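Local structure of 2-nitropropane dioxygenase (Streptomyces ansochromogenes, 3BW2) at residues V82-Y96 against R281-A293. The protein is an FMN-dependent flavoenzyme that oxidises nitroalkanes and probably uses molecular oxygen to denitrify alkyl nitronates such as propionate 3-nitronate. Sequence-based numbering, arbitrary orientation.
Sequences VEVYAHQLAGEAAWY and RFLREHGPYAPAA
E92 and R281 meet end-on, with carboxylate and guanidinium nearly coplanar: NH1 of R281 donates to OE2 of E92 at 2.9 Å and NH2 to OE1 at 3.0 Å, both on syn lone pairs. OE2 also accepts an almost straight bond (175°) from NE2 of H286, 2.6 Å away on its anti side and well out of the carboxylate plane, and the imidazole stands steeply to the carboxylate. Two donors on one oxygen would probably keep E92 ionised. The guanidinium edge serves two further partners, NH2 reaching OH of Y96 and NH1 bridging to OE2 of E285, one turn along the same helix; the Y96 hydroxyl is also bonded to D313. A leucine in place of R281 would probably leave OE2 of E92 and OE1 of E285, only 3.8 Å apart, without the positive charge that both carboxylates share.

The contact lies at the periphery of the TIM-barrel protein, away from the FMN site, where helices 82-88 and 90-95 pack against helix 281-286 and the chain after it; helix 90-95 runs at 152° to helix 281-286.

Apolar contacts flank the polar cluster. CD2 of L89 sits squarely over one imidazole face of H286, 3.6 Å from the ring centroid, and also touches CZ of F282. Y85, its CG anti to the backbone N (chi1 -165°), lays its ring against the chain that follows helix 281-286, where CD of P291 and CA of A290 make CH-pi contacts over one face; its hydroxyl bonds to A269 O. CG2 of V82 meets CB of A293 at 3.6 Å.

One water donates to both OE1 of Q88 and the carbonyl O of Y289; a second lies between ND1 of H286 and, weakly, the same OE1.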
loop_
_atom_site.group_PDB
_atom_site.type_symbol
_atom_site.label_atom_id
_atom_site.label_comp_id
_atom_site.label_asym_id
_atom_site.label_seq_id
_atom_site.Cartn_x
_atom_site.Cartn_y
_atom_site.Cartn_z
ATOM N N VAL A 82 -1.981 -16.343 -25.276
ATOM C CA VAL A 82 -1.263 -15.344 -26.060
ATOM C C VAL A 82 -1.923 -15.148 -27.421
ATOM O O VAL A 82 -2.054 -14.022 -27.911
ATOM C CB VAL A 82 0.208 -15.763 -26.271
ATOM C CG1 VAL A 82 0.908 -14.781 -27.195
ATOM C CG2 VAL A 82 0.922 -15.829 -24.929
ATOM N N GLU A 83 -2.336 -16.256 -28.025
ATOM C CA GLU A 83 -2.989 -16.227 -29.328
ATOM C C GLU A 83 -4.291 -15.431 -29.247
ATOM O O GLU A 83 -4.595 -14.624 -30.124
ATOM C CB GLU A 83 -3.286 -17.658 -29.782
ATOM C CG GLU A 83 -3.786 -17.775 -31.206
ATOM C CD GLU A 83 -4.177 -19.197 -31.564
ATOM O OE1 GLU A 83 -3.347 -20.113 -31.371
ATOM O OE2 GLU A 83 -5.314 -19.400 -32.041
ATOM N N VAL A 84 -5.057 -15.671 -28.187
ATOM C CA VAL A 84 -6.323 -14.981 -27.978
ATOM C C VAL A 84 -6.129 -13.483 -27.754
ATOM O O VAL A 84 -6.887 -12.667 -28.277
ATOM C CB VAL A 84 -7.085 -15.571 -26.771
ATOM C CG1 VAL A 84 -8.297 -14.707 -26.436
ATOM C CG2 VAL A 84 -7.534 -16.980 -27.092
ATOM N N TYR A 85 -5.115 -13.125 -26.973
ATOM C CA TYR A 85 -4.846 -11.721 -26.693
ATOM C C TYR A 85 -4.402 -11.020 -27.970
ATOM O O TYR A 85 -4.828 -9.899 -28.252
ATOM C CB TYR A 85 -3.764 -11.590 -25.617
ATOM C CG TYR A 85 -3.673 -10.211 -25.008
ATOM C CD1 TYR A 85 -4.806 -9.585 -24.485
ATOM C CD2 TYR A 85 -2.452 -9.539 -24.927
ATOM C CE1 TYR A 85 -4.728 -8.326 -23.895
ATOM C CE2 TYR A 85 -2.360 -8.279 -24.338
ATOM C CZ TYR A 85 -3.503 -7.679 -23.823
ATOM O OH TYR A 85 -3.421 -6.445 -23.223
ATOM N N ALA A 86 -3.549 -11.688 -28.741
ATOM C CA ALA A 86 -3.062 -11.131 -29.998
ATOM C C ALA A 86 -4.260 -10.797 -30.878
ATOM O O ALA A 86 -4.334 -9.725 -31.482
ATOM C CB ALA A 86 -2.165 -12.137 -30.699
ATOM N N HIS A 87 -5.200 -11.733 -30.943
ATOM C CA HIS A 87 -6.410 -11.556 -31.734
ATOM C C HIS A 87 -7.154 -10.302 -31.280
ATOM O O HIS A 87 -7.568 -9.479 -32.098
ATOM C CB HIS A 87 -7.310 -12.784 -31.572
ATOM C CG HIS A 87 -8.636 -12.660 -32.256
ATOM N ND1 HIS A 87 -8.760 -12.530 -33.624
ATOM C CD2 HIS A 87 -9.897 -12.658 -31.763
ATOM C CE1 HIS A 87 -10.040 -12.456 -33.942
ATOM N NE2 HIS A 87 -10.752 -12.530 -32.832
ATOM N N GLN A 88 -7.309 -10.158 -29.968
ATOM C CA GLN A 88 -8.010 -9.016 -29.396
ATOM C C GLN A 88 -7.293 -7.695 -29.656
ATOM O O GLN A 88 -7.880 -6.626 -29.494
ATOM C CB GLN A 88 -8.191 -9.222 -27.891
ATOM C CG GLN A 88 -8.899 -10.525 -27.544
ATOM C CD GLN A 88 -8.941 -10.790 -26.053
ATOM O OE1 GLN A 88 -7.930 -10.666 -25.361
ATOM N NE2 GLN A 88 -10.112 -11.170 -25.551
ATOM N N LEU A 89 -6.028 -7.768 -30.059
ATOM C CA LEU A 89 -5.250 -6.564 -30.344
ATOM C C LEU A 89 -5.233 -6.221 -31.834
ATOM O O LEU A 89 -4.584 -5.256 -32.242
ATOM C CB LEU A 89 -3.807 -6.730 -29.852
ATOM C CG LEU A 89 -3.589 -6.830 -28.340
ATOM C CD1 LEU A 89 -2.115 -7.074 -28.051
ATOM C CD2 LEU A 89 -4.064 -5.547 -27.667
ATOM N N ALA A 90 -5.942 -7.005 -32.643
ATOM C CA ALA A 90 -5.981 -6.765 -34.084
ATOM C C ALA A 90 -6.409 -5.336 -34.398
ATOM O O ALA A 90 -5.871 -4.709 -35.310
ATOM C CB ALA A 90 -6.927 -7.752 -34.757
ATOM N N GLY A 91 -7.375 -4.825 -33.639
ATOM C CA GLY A 91 -7.845 -3.468 -33.856
ATOM C C GLY A 91 -6.753 -2.445 -33.606
ATOM O O GLY A 91 -6.620 -1.472 -34.348
ATOM N N GLU A 92 -5.971 -2.663 -32.554
ATOM C CA GLU A 92 -4.875 -1.758 -32.210
ATOM C C GLU A 92 -3.848 -1.750 -33.344
ATOM O O GLU A 92 -3.352 -0.695 -33.746
ATOM C CB GLU A 92 -4.194 -2.216 -30.912
ATOM C CG GLU A 92 -5.108 -2.302 -29.684
ATOM C CD GLU A 92 -5.597 -0.943 -29.201
ATOM O OE1 GLU A 92 -5.036 0.088 -29.633
ATOM O OE2 GLU A 92 -6.534 -0.906 -28.377
ATOM N N ALA A 93 -3.535 -2.936 -33.854
ATOM C CA ALA A 93 -2.569 -3.069 -34.938
ATOM C C ALA A 93 -3.022 -2.279 -36.169
ATOM O O ALA A 93 -2.238 -1.539 -36.771
ATOM C CB ALA A 93 -2.388 -4.543 -35.293
ATOM N N ALA A 94 -4.287 -2.441 -36.539
ATOM C CA ALA A 94 -4.837 -1.738 -37.694
ATOM C C ALA A 94 -4.830 -0.225 -37.467
ATOM O O ALA A 94 -4.411 0.540 -38.339
ATOM C CB ALA A 94 -6.258 -2.216 -37.964
ATOM N N TRP A 95 -5.285 0.202 -36.292
ATOM C CA TRP A 95 -5.334 1.624 -35.967
ATOM C C TRP A 95 -3.963 2.289 -36.005
ATOM O O TRP A 95 -3.792 3.339 -36.619
ATOM C CB TRP A 95 -5.967 1.837 -34.590
ATOM C CG TRP A 95 -6.114 3.289 -34.244
ATOM C CD1 TRP A 95 -5.322 4.020 -33.405
ATOM C CD2 TRP A 95 -7.082 4.201 -34.777
ATOM N NE1 TRP A 95 -5.736 5.332 -33.383
ATOM C CE2 TRP A 95 -6.815 5.470 -34.216
ATOM C CE3 TRP A 95 -8.150 4.068 -35.676
ATOM C CZ2 TRP A 95 -7.578 6.606 -34.526
ATOM C CZ3 TRP A 95 -8.910 5.198 -35.984
ATOM C CH2 TRP A 95 -8.618 6.449 -35.410
ATOM N N TYR A 96 -2.986 1.680 -35.341
ATOM C CA TYR A 96 -1.641 2.229 -35.317
ATOM C C TYR A 96 -0.885 1.830 -36.576
ATOM O O TYR A 96 0.303 2.113 -36.709
ATOM C CB TYR A 96 -0.902 1.754 -34.061
ATOM C CG TYR A 96 -1.421 2.410 -32.800
ATOM C CD1 TYR A 96 -1.250 3.779 -32.584
ATOM C CD2 TYR A 96 -2.125 1.677 -31.845
ATOM C CE1 TYR A 96 -1.771 4.405 -31.452
ATOM C CE2 TYR A 96 -2.654 2.294 -30.708
ATOM C CZ TYR A 96 -2.473 3.656 -30.520
ATOM O OH TYR A 96 -3.010 4.277 -29.413
ATOM N N ARG A 281 -6.771 4.522 -22.213
ATOM C CA ARG A 281 -7.608 3.722 -23.102
ATOM C C ARG A 281 -7.159 2.270 -23.238
ATOM O O ARG A 281 -7.951 1.345 -23.044
ATOM C CB ARG A 281 -7.662 4.363 -24.495
ATOM C CG ARG A 281 -8.596 3.647 -25.467
ATOM C CD ARG A 281 -8.490 4.222 -26.874
ATOM N NE ARG A 281 -7.161 4.019 -27.448
ATOM C CZ ARG A 281 -6.650 2.833 -27.770
ATOM N NH1 ARG A 281 -7.353 1.723 -27.577
ATOM N NH2 ARG A 281 -5.432 2.756 -28.288
ATOM N N PHE A 282 -5.890 2.071 -23.584
ATOM C CA PHE A 282 -5.354 0.725 -23.765
ATOM C C PHE A 282 -5.576 -0.125 -22.516
ATOM O O PHE A 282 -5.996 -1.277 -22.603
ATOM C CB PHE A 282 -3.853 0.796 -24.079
ATOM C CG PHE A 282 -3.300 -0.460 -24.700
ATOM C CD1 PHE A 282 -3.086 -0.535 -26.072
ATOM C CD2 PHE A 282 -3.006 -1.572 -23.916
ATOM C CE1 PHE A 282 -2.589 -1.701 -26.652
ATOM C CE2 PHE A 282 -2.510 -2.739 -24.487
ATOM C CZ PHE A 282 -2.300 -2.805 -25.856
ATOM N N LEU A 283 -5.300 0.446 -21.351
ATOM C CA LEU A 283 -5.464 -0.291 -20.104
ATOM C C LEU A 283 -6.931 -0.640 -19.861
ATOM O O LEU A 283 -7.258 -1.784 -19.545
ATOM C CB LEU A 283 -4.893 0.516 -18.933
ATOM C CG LEU A 283 -4.617 -0.246 -17.629
ATOM C CD1 LEU A 283 -3.617 0.534 -16.783
ATOM C CD2 LEU A 283 -5.922 -0.480 -16.869
ATOM N N ARG A 284 -7.817 0.337 -20.022
ATOM C CA ARG A 284 -9.241 0.098 -19.814
ATOM C C ARG A 284 -9.783 -0.985 -20.743
ATOM O O ARG A 284 -10.564 -1.839 -20.328
ATOM C CB ARG A 284 -10.041 1.389 -20.028
ATOM C CG ARG A 284 -10.025 2.350 -18.848
ATOM C CD ARG A 284 -10.955 3.528 -19.098
ATOM N NE ARG A 284 -10.363 4.510 -20.001
ATOM C CZ ARG A 284 -9.500 5.448 -19.621
ATOM N NH1 ARG A 284 -9.131 5.541 -18.350
ATOM N NH2 ARG A 284 -8.996 6.292 -20.513
ATOM N N GLU A 285 -9.351 -0.957 -21.998
ATOM C CA GLU A 285 -9.825 -1.917 -22.987
ATOM C C GLU A 285 -9.275 -3.334 -22.910
ATOM O O GLU A 285 -10.029 -4.298 -23.022
ATOM C CB GLU A 285 -9.568 -1.383 -24.395
ATOM C CG GLU A 285 -10.521 -0.296 -24.842
ATOM C CD GLU A 285 -10.268 0.132 -26.274
ATOM O OE1 GLU A 285 -10.086 -0.755 -27.138
ATOM O OE2 GLU A 285 -10.259 1.351 -26.539
ATOM N N HIS A 286 -7.966 -3.462 -22.722
ATOM C CA HIS A 286 -7.332 -4.776 -22.701
ATOM C C HIS A 286 -6.905 -5.296 -21.332
ATOM O O HIS A 286 -6.689 -6.496 -21.160
ATOM C CB HIS A 286 -6.135 -4.747 -23.645
ATOM C CG HIS A 286 -6.453 -4.166 -24.987
ATOM N ND1 HIS A 286 -7.296 -4.786 -25.885
ATOM C CD2 HIS A 286 -6.080 -3.000 -25.566
ATOM C CE1 HIS A 286 -7.429 -4.027 -26.958
ATOM N NE2 HIS A 286 -6.702 -2.936 -26.788
ATOM N N GLY A 287 -6.781 -4.398 -20.364
ATOM C CA GLY A 287 -6.379 -4.809 -19.031
ATOM C C GLY A 287 -7.152 -5.986 -18.451
ATOM O O GLY A 287 -6.541 -6.940 -17.967
ATOM N N PRO A 288 -8.494 -5.960 -18.490
ATOM C CA PRO A 288 -9.324 -7.044 -17.953
ATOM C C PRO A 288 -9.101 -8.415 -18.587
ATOM O O PRO A 288 -9.452 -9.438 -18.001
ATOM C CB PRO A 288 -10.749 -6.547 -18.203
ATOM C CG PRO A 288 -10.605 -5.063 -18.210
ATOM C CD PRO A 288 -9.342 -4.872 -19.006
ATOM N N TYR A 289 -8.506 -8.449 -19.772
ATOM C CA TYR A 289 -8.316 -9.715 -20.467
ATOM C C TYR A 289 -6.867 -10.120 -20.697
ATOM O O TYR A 289 -6.602 -11.185 -21.260
ATOM C CB TYR A 289 -9.062 -9.643 -21.801
ATOM C CG TYR A 289 -10.426 -9.007 -21.648
ATOM C CD1 TYR A 289 -11.467 -9.691 -21.015
ATOM C CD2 TYR A 289 -10.654 -7.690 -22.050
ATOM C CE1 TYR A 289 -12.697 -9.076 -20.781
ATOM C CE2 TYR A 289 -11.883 -7.063 -21.818
ATOM C CZ TYR A 289 -12.897 -7.763 -21.181
ATOM O OH TYR A 289 -14.099 -7.146 -20.915
ATOM N N ALA A 290 -5.933 -9.280 -20.262
ATOM C CA ALA A 290 -4.512 -9.557 -20.443
ATOM C C ALA A 290 -4.072 -10.806 -19.685
ATOM O O ALA A 290 -4.284 -10.919 -18.475
ATOM C CB ALA A 290 -3.690 -8.365 -19.992
ATOM N N PRO A 291 -3.449 -11.761 -20.392
ATOM C CA PRO A 291 -2.977 -13.008 -19.789
ATOM C C PRO A 291 -1.597 -12.876 -19.148
ATOM O O PRO A 291 -0.842 -11.955 -19.457
ATOM C CB PRO A 291 -2.956 -13.964 -20.973
ATOM C CG PRO A 291 -2.477 -13.062 -22.083
ATOM C CD PRO A 291 -3.287 -11.794 -21.860
ATOM N N ALA A 292 -1.280 -13.803 -18.251
ATOM C CA ALA A 292 0.017 -13.813 -17.591
ATOM C C ALA A 292 0.973 -14.493 -18.561
ATOM O O ALA A 292 1.092 -15.715 -18.573
ATOM C CB ALA A 292 -0.062 -14.591 -16.284
ATOM N N ALA A 293 1.637 -13.698 -19.392
ATOM C CA ALA A 293 2.568 -14.238 -20.378
ATOM C C ALA A 293 3.657 -13.223 -20.696
ATOM O O ALA A 293 3.554 -12.474 -21.664
ATOM C CB ALA A 293 1.812 -14.614 -21.656
HETATM O O HOH W 1 -7.377 -12.488 -23.519
HETATM O O HOH W 2 -8.238 -7.516 -24.804
#